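Local coordinates for protein putative NADPH-dependent oxidoreductase (Desulfitobacterium hafniense DCB-2, PDB 3DB2) that probably uses NADP(H), bound by a Rossmann-fold domain, in a redox reaction on a substrate not yet identified, at residues F192-V197 and L221-G226; A198-F203 and V347-I352; V216-L221 and Q228-T233. All blocks are in the same frame, centred on the assembly; numbering follows the deposited sequence. Where two conformers were deposited one is given.

Contact 1 of 3, residues F192-V197 and L221-G226; sequences FLLGPV and LEFEDG
L194 lies over one face of the F223 ring, and the two side chains cross at about a right angle. L194 CB stands 4.1 Å from the centroid of the F223 ring, 16° off the ring normal, which makes a CH-pi contact. L194 CD1 covers the same ring, 3.9 Å from F223 CE1. The ring reaches this place because F223 CG sits beside its own backbone N, anti to the carbonyl carbon (chi1 -74°). G195 O comes to the edge of the ring, near its plane, 3.1 Å from F223 CD2. This oxygen is buried and has no hydrogen-bond partner in the model. V197 CG2 meets the ring obliquely, 3.5 Å from F223 CE2, so the ring is held between the helix end and the start of the next strand. The other methyl of V197, CG1, lies 3.7 Å from E222 O. V197 and F223 form an antiparallel non-hydrogen-bonded pair, with CB atoms that diverge.

The turn adds a polar link. E224 N donates to P196 O at 2.9 Å. The E224 carboxylate is modelled too close to that oxygen, so the place of both is doubtful. E224 OE1 has its salt-bridge partner in R329 of helix 324-343, which also packs on P196. F223 to G226 form a type I beta turn. G195 leaves the helix with positive phi (89°), where a CB would jam against the preceding carbonyl. The contact joins a helix C-terminus and its glycine exit to the turn of the 216-234 beta hairpin, in the GFO/IDH/MocA C-terminal domain.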
loop_
_atom_site.group_PDB
_atom_site.type_symbol
_atom_site.label_atom_id
_atom_site.label_comp_id
_atom_site.label_asym_id
_atom_site.label_seq_id
_atom_site.Cartn_x
_atom_site.Cartn_y
_atom_site.Cartn_z
ATOM N N PHE C 192 -12.054 -9.663 -8.780
ATOM C CA PHE C 192 -13.498 -9.523 -8.617
ATOM C C PHE C 192 -13.933 -8.065 -8.747
ATOM O O PHE C 192 -14.883 -7.671 -9.432
ATOM C CB PHE C 192 -13.909 -10.061 -7.255
ATOM C CG PHE C 192 -15.293 -9.669 -6.792
ATOM C CD1 PHE C 192 -16.391 -10.117 -7.521
ATOM C CD2 PHE C 192 -15.502 -8.895 -5.662
ATOM C CE1 PHE C 192 -17.666 -9.774 -7.120
ATOM C CE2 PHE C 192 -16.776 -8.525 -5.272
ATOM C CZ PHE C 192 -17.854 -8.977 -6.019
ATOM N N LEU C 193 -13.192 -7.190 -8.061
ATOM C CA LEU C 193 -13.521 -5.767 -8.037
ATOM C C LEU C 193 -13.193 -5.067 -9.353
ATOM O O LEU C 193 -14.033 -4.274 -9.812
ATOM C CB LEU C 193 -12.786 -5.111 -6.877
ATOM C CG LEU C 193 -13.175 -5.494 -5.451
ATOM C CD1 LEU C 193 -12.357 -4.671 -4.454
ATOM C CD2 LEU C 193 -14.676 -5.307 -5.237
ATOM N N LEU C 194 -12.037 -5.355 -9.932
ATOM C CA LEU C 194 -11.544 -4.633 -11.098
ATOM C C LEU C 194 -11.310 -5.407 -12.390
ATOM O O LEU C 194 -10.903 -4.774 -13.389
ATOM C CB LEU C 194 -10.182 -4.001 -10.745
ATOM C CG LEU C 194 -10.166 -2.976 -9.620
ATOM C CD1 LEU C 194 -8.904 -2.149 -9.709
ATOM C CD2 LEU C 194 -11.402 -2.091 -9.666
ATOM N N GLY C 195 -11.524 -6.706 -12.459
ATOM C CA GLY C 195 -11.247 -7.436 -13.675
ATOM C C GLY C 195 -9.808 -7.957 -13.722
ATOM O O GLY C 195 -9.057 -7.814 -12.751
ATOM N N PRO C 196 -9.434 -8.580 -14.827
ATOM C CA PRO C 196 -8.189 -9.336 -14.919
ATOM C C PRO C 196 -6.906 -8.516 -14.892
ATOM O O PRO C 196 -6.680 -7.477 -15.522
ATOM C CB PRO C 196 -8.286 -10.058 -16.283
ATOM C CG PRO C 196 -9.230 -9.205 -17.060
ATOM C CD PRO C 196 -10.215 -8.685 -16.069
ATOM N N VAL C 197 -5.949 -9.028 -14.129
ATOM C CA VAL C 197 -4.609 -8.462 -14.051
ATOM C C VAL C 197 -3.853 -8.702 -15.348
ATOM O O VAL C 197 -3.957 -9.782 -15.924
ATOM C CB VAL C 197 -3.862 -9.083 -12.862
ATOM C CG1 VAL C 197 -2.411 -8.636 -12.889
ATOM C CG2 VAL C 197 -4.551 -8.713 -11.548
ATOM N N LEU C 221 0.492 -4.598 -9.328
ATOM C CA LEU C 221 -0.329 -5.103 -10.405
ATOM C C LEU C 221 -0.796 -3.970 -11.311
ATOM O O LEU C 221 -1.133 -2.884 -10.859
ATOM C CB LEU C 221 -1.549 -5.843 -9.842
ATOM C CG LEU C 221 -1.263 -6.755 -8.641
ATOM C CD1 LEU C 221 -2.351 -6.617 -7.591
ATOM C CD2 LEU C 221 -1.140 -8.193 -9.096
ATOM N N GLU C 222 -0.818 -4.221 -12.610
ATOM C CA GLU C 222 -1.502 -3.361 -13.580
ATOM C C GLU C 222 -2.599 -4.212 -14.220
ATOM O O GLU C 222 -2.283 -5.349 -14.614
ATOM C CB GLU C 222 -0.626 -2.822 -14.682
ATOM C CG GLU C 222 0.367 -1.773 -14.241
ATOM C CD GLU C 222 0.835 -0.937 -15.430
ATOM O OE1 GLU C 222 1.257 -1.506 -16.451
ATOM O OE2 GLU C 222 0.786 0.302 -15.318
ATOM N N PHE C 223 -3.789 -3.672 -14.308
ATOM C CA PHE C 223 -4.968 -4.348 -14.832
ATOM C C PHE C 223 -5.033 -4.214 -16.357
ATOM O O PHE C 223 -4.348 -3.365 -16.918
ATOM C CB PHE C 223 -6.267 -3.816 -14.184
ATOM C CG PHE C 223 -6.308 -4.384 -12.752
ATOM C CD1 PHE C 223 -5.690 -3.696 -11.726
ATOM C CD2 PHE C 223 -6.938 -5.578 -12.510
ATOM C CE1 PHE C 223 -5.674 -4.204 -10.434
ATOM C CE2 PHE C 223 -6.900 -6.119 -11.220
ATOM C CZ PHE C 223 -6.250 -5.443 -10.207
ATOM N N GLU C 224 -5.840 -5.062 -16.992
ATOM C CA GLU C 224 -5.951 -4.997 -18.451
ATOM C C GLU C 224 -6.527 -3.657 -18.894
ATOM O O GLU C 224 -6.231 -3.180 -19.988
ATOM C CB GLU C 224 -6.794 -6.185 -18.937
ATOM C CG GLU C 224 -5.973 -7.342 -19.472
ATOM C CD GLU C 224 -6.027 -8.601 -18.637
ATOM O OE1 GLU C 224 -6.383 -9.649 -19.229
ATOM O OE2 GLU C 224 -5.720 -8.525 -17.425
ATOM N N ASP C 225 -7.326 -3.029 -18.035
ATOM C CA ASP C 225 -7.866 -1.702 -18.378
ATOM C C ASP C 225 -7.014 -0.541 -17.895
ATOM O O ASP C 225 -7.412 0.622 -17.999
ATOM C CB ASP C 225 -9.302 -1.584 -17.854
ATOM C CG ASP C 225 -9.440 -1.343 -16.372
ATOM O OD1 ASP C 225 -8.429 -1.396 -15.640
ATOM O OD2 ASP C 225 -10.571 -1.076 -15.903
ATOM N N GLY C 226 -5.814 -0.748 -17.369
ATOM C CA GLY C 226 -4.974 0.353 -16.967
ATOM C C GLY C 226 -4.973 0.703 -15.495
ATOM O O GLY C 226 -4.096 1.426 -15.044
#

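Contact 2 of 3, residues A198-F203 and V347-I352; sequences ARVFNF and VEIAEI
The short strand 347-348 forms one edge of the large mixed sheet within this chain, pairing antiparallel with strand 197-205. V200 and V347 are the hydrogen-bonded pair: V200 N donates to V347 O at 3.0 Å, and V347 N to V200 O. R199 and E348 are the next pair, non-hydrogen-bonded, with both side chains on the same face of the sheet.

These two side chains run alongside each other and point the same way. R199 grips the E348 carboxylate side-on with two nitrogens. R199 NE donates to E348 OE2 at 2.9 Å, close to the guanidinium plane, and R199 NH2 to E348 OE1 at 2.9 Å, tilted 23° from it. Both oxygens use their syn lone pairs, and the two flat groups are turned 32° apart. The acid comes up to the guanidinium edge because its chain bends at chi2 (-62°). R199 NH1 has a second acid, E222 OE1 on the neighbouring strand. Two carboxylates thus hold R199, which probably limits its rotation.

On the face that carries V200 and V347, V200 CG2 meets I349 CD1, at 3.5 Å in the conformer given. A336 of helix 324-343 also packs on V200.

The chain then turns into the final helix. I349 N donates almost straight to A198 O (2.9 Å), reaching the oxygen from above its carbonyl plane. Water 1 donates to the same oxygen and accepts from A350 N. E351 OE2 takes the E348 N-H at 3.1 Å. A198 and R199 both face E222, a classic beta bulge between strands 197-205 and 216-223, next to the edge strand of this predominantly antiparallel sheet.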
loop_
_atom_site.group_PDB
_atom_site.type_symbol
_atom_site.label_atom_id
_atom_site.label_comp_id
_atom_site.label_asym_id
_atom_site.label_seq_id
_atom_site.Cartn_x
_atom_site.Cartn_y
_atom_site.Cartn_z
ATOM N N ALA C 198 -3.100 -7.712 -15.811
ATOM C CA ALA C 198 -2.268 -7.863 -16.997
ATOM C C ALA C 198 -0.825 -8.216 -16.687
ATOM O O ALA C 198 -0.154 -8.996 -17.372
ATOM C CB ALA C 198 -2.303 -6.588 -17.831
ATOM N N ARG C 199 -0.241 -7.601 -15.678
ATOM C CA ARG C 199 1.155 -7.776 -15.322
ATOM C C ARG C 199 1.387 -7.511 -13.834
ATOM O O ARG C 199 0.599 -6.845 -13.125
ATOM C CB ARG C 199 2.099 -6.864 -16.113
ATOM C CG ARG C 199 1.891 -5.364 -15.893
ATOM C CD ARG C 199 2.724 -4.573 -16.931
ATOM N NE ARG C 199 2.220 -5.008 -18.250
ATOM C CZ ARG C 199 1.108 -4.553 -18.781
ATOM N NH1 ARG C 199 0.362 -3.617 -18.187
ATOM N NH2 ARG C 199 0.795 -5.088 -19.964
ATOM N N VAL C 200 2.491 -8.056 -13.328
ATOM C CA VAL C 200 2.891 -8.129 -11.949
ATOM C C VAL C 200 4.342 -7.713 -11.739
ATOM O O VAL C 200 5.154 -8.115 -12.575
ATOM C CB VAL C 200 2.759 -9.594 -11.440
ATOM C CG1 VAL C 200 3.069 -9.706 -9.956
ATOM C CG2 VAL C 200 1.371 -10.140 -11.731
ATOM N N PHE C 201 4.639 -7.012 -10.649
ATOM C CA PHE C 201 6.017 -6.838 -10.192
ATOM C C PHE C 201 6.016 -7.149 -8.683
ATOM O O PHE C 201 5.146 -6.708 -7.938
ATOM C CB PHE C 201 6.641 -5.479 -10.517
ATOM C CG PHE C 201 8.084 -5.421 -10.042
ATOM C CD1 PHE C 201 9.085 -5.852 -10.909
ATOM C CD2 PHE C 201 8.474 -4.994 -8.784
ATOM C CE1 PHE C 201 10.415 -5.862 -10.509
ATOM C CE2 PHE C 201 9.798 -4.985 -8.387
ATOM C CZ PHE C 201 10.773 -5.421 -9.259
ATOM N N ASN C 202 7.037 -7.868 -8.221
ATOM C CA ASN C 202 7.112 -8.111 -6.776
ATOM C C ASN C 202 8.528 -7.938 -6.231
ATOM O O ASN C 202 9.483 -8.368 -6.871
ATOM C CB ASN C 202 6.633 -9.527 -6.447
ATOM C CG ASN C 202 6.485 -9.852 -4.994
ATOM O OD1 ASN C 202 5.668 -9.305 -4.258
ATOM N ND2 ASN C 202 7.244 -10.800 -4.468
ATOM N N PHE C 203 8.643 -7.354 -5.046
ATOM C CA PHE C 203 9.823 -7.450 -4.196
ATOM C C PHE C 203 9.455 -8.359 -3.015
ATOM O O PHE C 203 8.408 -8.155 -2.372
ATOM C CB PHE C 203 10.320 -6.131 -3.695
ATOM C CG PHE C 203 11.057 -5.205 -4.661
ATOM C CD1 PHE C 203 12.038 -5.673 -5.498
ATOM C CD2 PHE C 203 10.741 -3.842 -4.673
ATOM C CE1 PHE C 203 12.761 -4.862 -6.350
ATOM C CE2 PHE C 203 11.443 -3.015 -5.539
ATOM C CZ PHE C 203 12.426 -3.507 -6.380
ATOM N N VAL C 347 6.371 -9.076 -14.999
ATOM C CA VAL C 347 6.012 -10.322 -15.669
ATOM C C VAL C 347 4.572 -10.234 -16.125
ATOM O O VAL C 347 3.705 -9.904 -15.289
ATOM C CB VAL C 347 6.158 -11.527 -14.728
ATOM C CG1 VAL C 347 5.623 -12.780 -15.430
ATOM C CG2 VAL C 347 7.610 -11.688 -14.313
ATOM N N GLU C 348 4.358 -10.491 -17.406
ATOM C CA GLU C 348 3.024 -10.484 -18.006
ATOM C C GLU C 348 2.310 -11.756 -17.523
ATOM O O GLU C 348 2.873 -12.833 -17.456
ATOM C CB GLU C 348 3.046 -10.452 -19.523
ATOM C CG GLU C 348 3.818 -9.309 -20.160
ATOM C CD GLU C 348 3.218 -7.962 -19.796
ATOM O OE1 GLU C 348 2.041 -7.730 -20.142
ATOM O OE2 GLU C 348 3.956 -7.190 -19.159
ATOM N N ILE C 349 1.029 -11.641 -17.194
ATOM C CA ILE C 349 0.284 -12.845 -16.836
ATOM C C ILE C 349 0.198 -13.782 -18.030
ATOM O O ILE C 349 0.125 -14.999 -17.908
ATOM C CB ILE C 349 -1.118 -12.458 -16.343
ATOM C CG1 ILE C 349 -1.136 -11.494 -15.150
ATOM C CG2 ILE C 349 -1.912 -13.710 -16.016
ATOM C CD1 ILE C 349 -0.544 -12.102 -13.888
ATOM N N ALA C 350 0.230 -13.246 -19.253
ATOM C CA ALA C 350 0.159 -14.137 -20.414
ATOM C C ALA C 350 1.346 -15.087 -20.492
ATOM O O ALA C 350 1.234 -16.214 -20.991
ATOM C CB ALA C 350 0.075 -13.296 -21.684
ATOM N N GLU C 351 2.477 -14.655 -19.977
ATOM C CA GLU C 351 3.728 -15.396 -19.961
ATOM C C GLU C 351 3.585 -16.687 -19.162
ATOM O O GLU C 351 4.258 -17.710 -19.308
ATOM C CB GLU C 351 4.847 -14.603 -19.329
ATOM C CG GLU C 351 5.496 -13.504 -20.131
ATOM C CD GLU C 351 6.659 -12.951 -19.300
ATOM O OE1 GLU C 351 7.420 -13.863 -18.920
ATOM O OE2 GLU C 351 6.735 -11.716 -19.058
ATOM N N ILE C 352 2.662 -16.640 -18.213
ATOM C CA ILE C 352 2.441 -17.748 -17.286
ATOM C C ILE C 352 1.380 -18.638 -17.937
ATOM O O ILE C 352 1.555 -19.835 -18.083
ATOM C CB ILE C 352 1.949 -17.299 -15.906
ATOM C CG1 ILE C 352 2.925 -16.439 -15.116
ATOM C CG2 ILE C 352 1.520 -18.503 -15.059
ATOM C CD1 ILE C 352 4.204 -17.179 -14.742
HETATM O O HOH W 1 -0.747 -10.474 -19.646
#

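Contact 3 of 3, residues V216-L221 and Q228-T233; sequences VNQTLL and QAYLGT
Strands 216-221 and 228-233 run antiparallel, 167° apart in direction and 4.7 Å at closest axis approach, as the two arms of a beta hairpin. N217-T233, T219-L231 and L221-A229 are the hydrogen-bonded pairs, each with two backbone bonds. The shortest is L231 N to T219 O, 2.7 Å.

Q218, L220 and Y230 share one face. The Q218 side chain crosses the Y230 ring obliquely, with amide and ring planes 83° apart. Q218 CB lies at the ring edge, 3.8 Å from Y230 CE1. Q218 NE2 then donates to Y230 OH at 3.0 Å. L220 CD2 touches the same edge, 4.2 Å from Y230 CD1. Y230 CG is anti to its own backbone N (chi1 161°), which lays the ring along its strand and over G232 N. Y230 OH also bonds E151 of the second subunit, and the ring stacks on Y230 there. A leucine at Y230 would probably leave Q218 NE2 and that E151 without their shared hydroxyl and break the ring stack between subunits.

N217, T219, L221, A229, L231 and T233 line the opposite face. L221 CD1 packs against A229 CB at 3.7 Å in the conformer given. N217 ND2 donates to T233 OG1 at 3.1 Å, and its OD1 bonds N202. T219 OG1 also bonds N202 OD1. Water 2 donates to T219 OG1 and, at 2.7 Å, to L231 O.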
loop_
_atom_site.group_PDB
_atom_site.type_symbol
_atom_site.label_atom_id
_atom_site.label_comp_id
_atom_site.label_asym_id
_atom_site.label_seq_id
_atom_site.Cartn_x
_atom_site.Cartn_y
_atom_site.Cartn_z
ATOM N N VAL C 216 7.695 -12.015 3.325
ATOM C CA VAL C 216 7.269 -10.621 3.158
ATOM C C VAL C 216 7.328 -10.273 1.676
ATOM O O VAL C 216 8.382 -10.442 1.057
ATOM C CB VAL C 216 8.151 -9.646 3.948
ATOM C CG1 VAL C 216 7.778 -8.191 3.645
ATOM C CG2 VAL C 216 8.085 -9.880 5.449
ATOM N N ASN C 217 6.215 -9.864 1.099
ATOM C CA ASN C 217 6.097 -9.450 -0.266
ATOM C C ASN C 217 5.395 -8.061 -0.327
ATOM O O ASN C 217 4.531 -7.798 0.493
ATOM C CB ASN C 217 5.282 -10.338 -1.189
ATOM C CG ASN C 217 5.780 -11.775 -1.266
ATOM O OD1 ASN C 217 6.711 -12.060 -1.992
ATOM N ND2 ASN C 217 5.069 -12.595 -0.498
ATOM N N GLN C 218 5.810 -7.295 -1.314
ATOM C CA GLN C 218 5.036 -6.148 -1.786
ATOM C C GLN C 218 4.934 -6.327 -3.308
ATOM O O GLN C 218 5.940 -6.403 -3.992
ATOM C CB GLN C 218 5.681 -4.855 -1.385
ATOM C CG GLN C 218 5.512 -4.611 0.111
ATOM C CD GLN C 218 5.974 -3.257 0.587
ATOM O OE1 GLN C 218 7.075 -2.836 0.220
ATOM N NE2 GLN C 218 5.187 -2.541 1.381
ATOM N N THR C 219 3.700 -6.351 -3.796
ATOM C CA THR C 219 3.434 -6.688 -5.184
ATOM C C THR C 219 2.649 -5.541 -5.840
ATOM O O THR C 219 1.667 -5.129 -5.195
ATOM C CB THR C 219 2.590 -7.969 -5.302
ATOM O OG1 THR C 219 3.244 -8.975 -4.532
ATOM C CG2 THR C 219 2.520 -8.396 -6.754
ATOM N N LEU C 220 3.108 -5.151 -7.011
ATOM C CA LEU C 220 2.350 -4.226 -7.850
ATOM C C LEU C 220 1.699 -4.999 -9.008
ATOM O O LEU C 220 2.263 -5.901 -9.608
ATOM C CB LEU C 220 3.227 -3.124 -8.415
ATOM C CG LEU C 220 3.932 -2.256 -7.380
ATOM C CD1 LEU C 220 4.664 -1.121 -8.107
ATOM C CD2 LEU C 220 2.981 -1.721 -6.329
ATOM N N LEU C 221 0.492 -4.598 -9.328
ATOM C CA LEU C 221 -0.329 -5.103 -10.405
ATOM C C LEU C 221 -0.796 -3.970 -11.311
ATOM O O LEU C 221 -1.133 -2.884 -10.859
ATOM C CB LEU C 221 -1.549 -5.843 -9.842
ATOM C CG LEU C 221 -1.263 -6.755 -8.641
ATOM C CD1 LEU C 221 -2.351 -6.617 -7.591
ATOM C CD2 LEU C 221 -1.140 -8.193 -9.096
ATOM N N GLN C 228 -4.651 0.190 -11.362
ATOM C CA GLN C 228 -3.478 -0.356 -10.696
ATOM C C GLN C 228 -3.787 -0.851 -9.289
ATOM O O GLN C 228 -4.755 -0.376 -8.695
ATOM C CB GLN C 228 -2.403 0.709 -10.562
ATOM C CG GLN C 228 -1.837 1.161 -11.882
ATOM C CD GLN C 228 -0.747 2.199 -11.805
ATOM O OE1 GLN C 228 -0.712 3.124 -12.630
ATOM N NE2 GLN C 228 0.173 2.049 -10.854
ATOM N N ALA C 229 -2.976 -1.770 -8.787
ATOM C CA ALA C 229 -3.138 -2.188 -7.392
ATOM C C ALA C 229 -1.778 -2.554 -6.774
ATOM O O ALA C 229 -0.839 -2.906 -7.476
ATOM C CB ALA C 229 -4.107 -3.331 -7.247
ATOM N N TYR C 230 -1.754 -2.433 -5.453
ATOM C CA TYR C 230 -0.724 -2.856 -4.532
ATOM C C TYR C 230 -1.255 -4.006 -3.675
ATOM O O TYR C 230 -2.389 -3.886 -3.199
ATOM C CB TYR C 230 -0.309 -1.685 -3.635
ATOM C CG TYR C 230 0.395 -2.140 -2.382
ATOM C CD1 TYR C 230 1.687 -2.662 -2.447
ATOM C CD2 TYR C 230 -0.234 -2.059 -1.146
ATOM C CE1 TYR C 230 2.311 -3.077 -1.285
ATOM C CE2 TYR C 230 0.394 -2.481 0.020
ATOM C CZ TYR C 230 1.671 -2.986 -0.080
ATOM O OH TYR C 230 2.350 -3.422 1.041
ATOM N N LEU C 231 -0.445 -5.052 -3.503
ATOM C CA LEU C 231 -0.776 -6.108 -2.558
ATOM C C LEU C 231 0.405 -6.354 -1.624
ATOM O O LEU C 231 1.471 -6.712 -2.109
ATOM C CB LEU C 231 -1.147 -7.383 -3.296
ATOM C CG LEU C 231 -1.302 -8.640 -2.428
ATOM C CD1 LEU C 231 -2.401 -8.468 -1.397
ATOM C CD2 LEU C 231 -1.613 -9.831 -3.310
ATOM N N GLY C 232 0.216 -6.181 -0.332
ATOM C CA GLY C 232 1.223 -6.511 0.671
ATOM C C GLY C 232 0.812 -7.791 1.369
ATOM O O GLY C 232 -0.339 -7.927 1.774
ATOM N N THR C 233 1.740 -8.738 1.448
ATOM C CA THR C 233 1.511 -10.021 2.133
ATOM C C THR C 233 2.690 -10.217 3.082
ATOM O O THR C 233 3.844 -10.069 2.676
ATOM C CB THR C 233 1.369 -11.215 1.186
ATOM O OG1 THR C 233 2.408 -11.208 0.203
ATOM C CG2 THR C 233 0.033 -11.148 0.457
HETATM O O HOH W 2 2.086 -9.346 -1.773
HETATM O O HOH W 3 0.458 -0.753 -9.618
#

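How the contacts relate
All three contacts belong to one region of the mixed sheet, with centres 12 to 13 Å apart. Its local strand order is 228-234, 216-223, 197-205, 347-348. Contact 3 builds the hairpin, contact 1 packs its turn on helix 183-194, and contact 2 adds the edge strand. Contacts 1 and 3 share L221, and F223 CE1 lies 3.7 Å from A229 CB. Contacts 1 and 2 join through E222, whose O is 2.8 Å from A198 N. Contacts 2 and 3 join where N202 OD1 approaches T219 OG1 to 2.5 Å, a probable hydrogen bond. Each contact also touches the second subunit, so this part of the sheet contributes to the dimer interface.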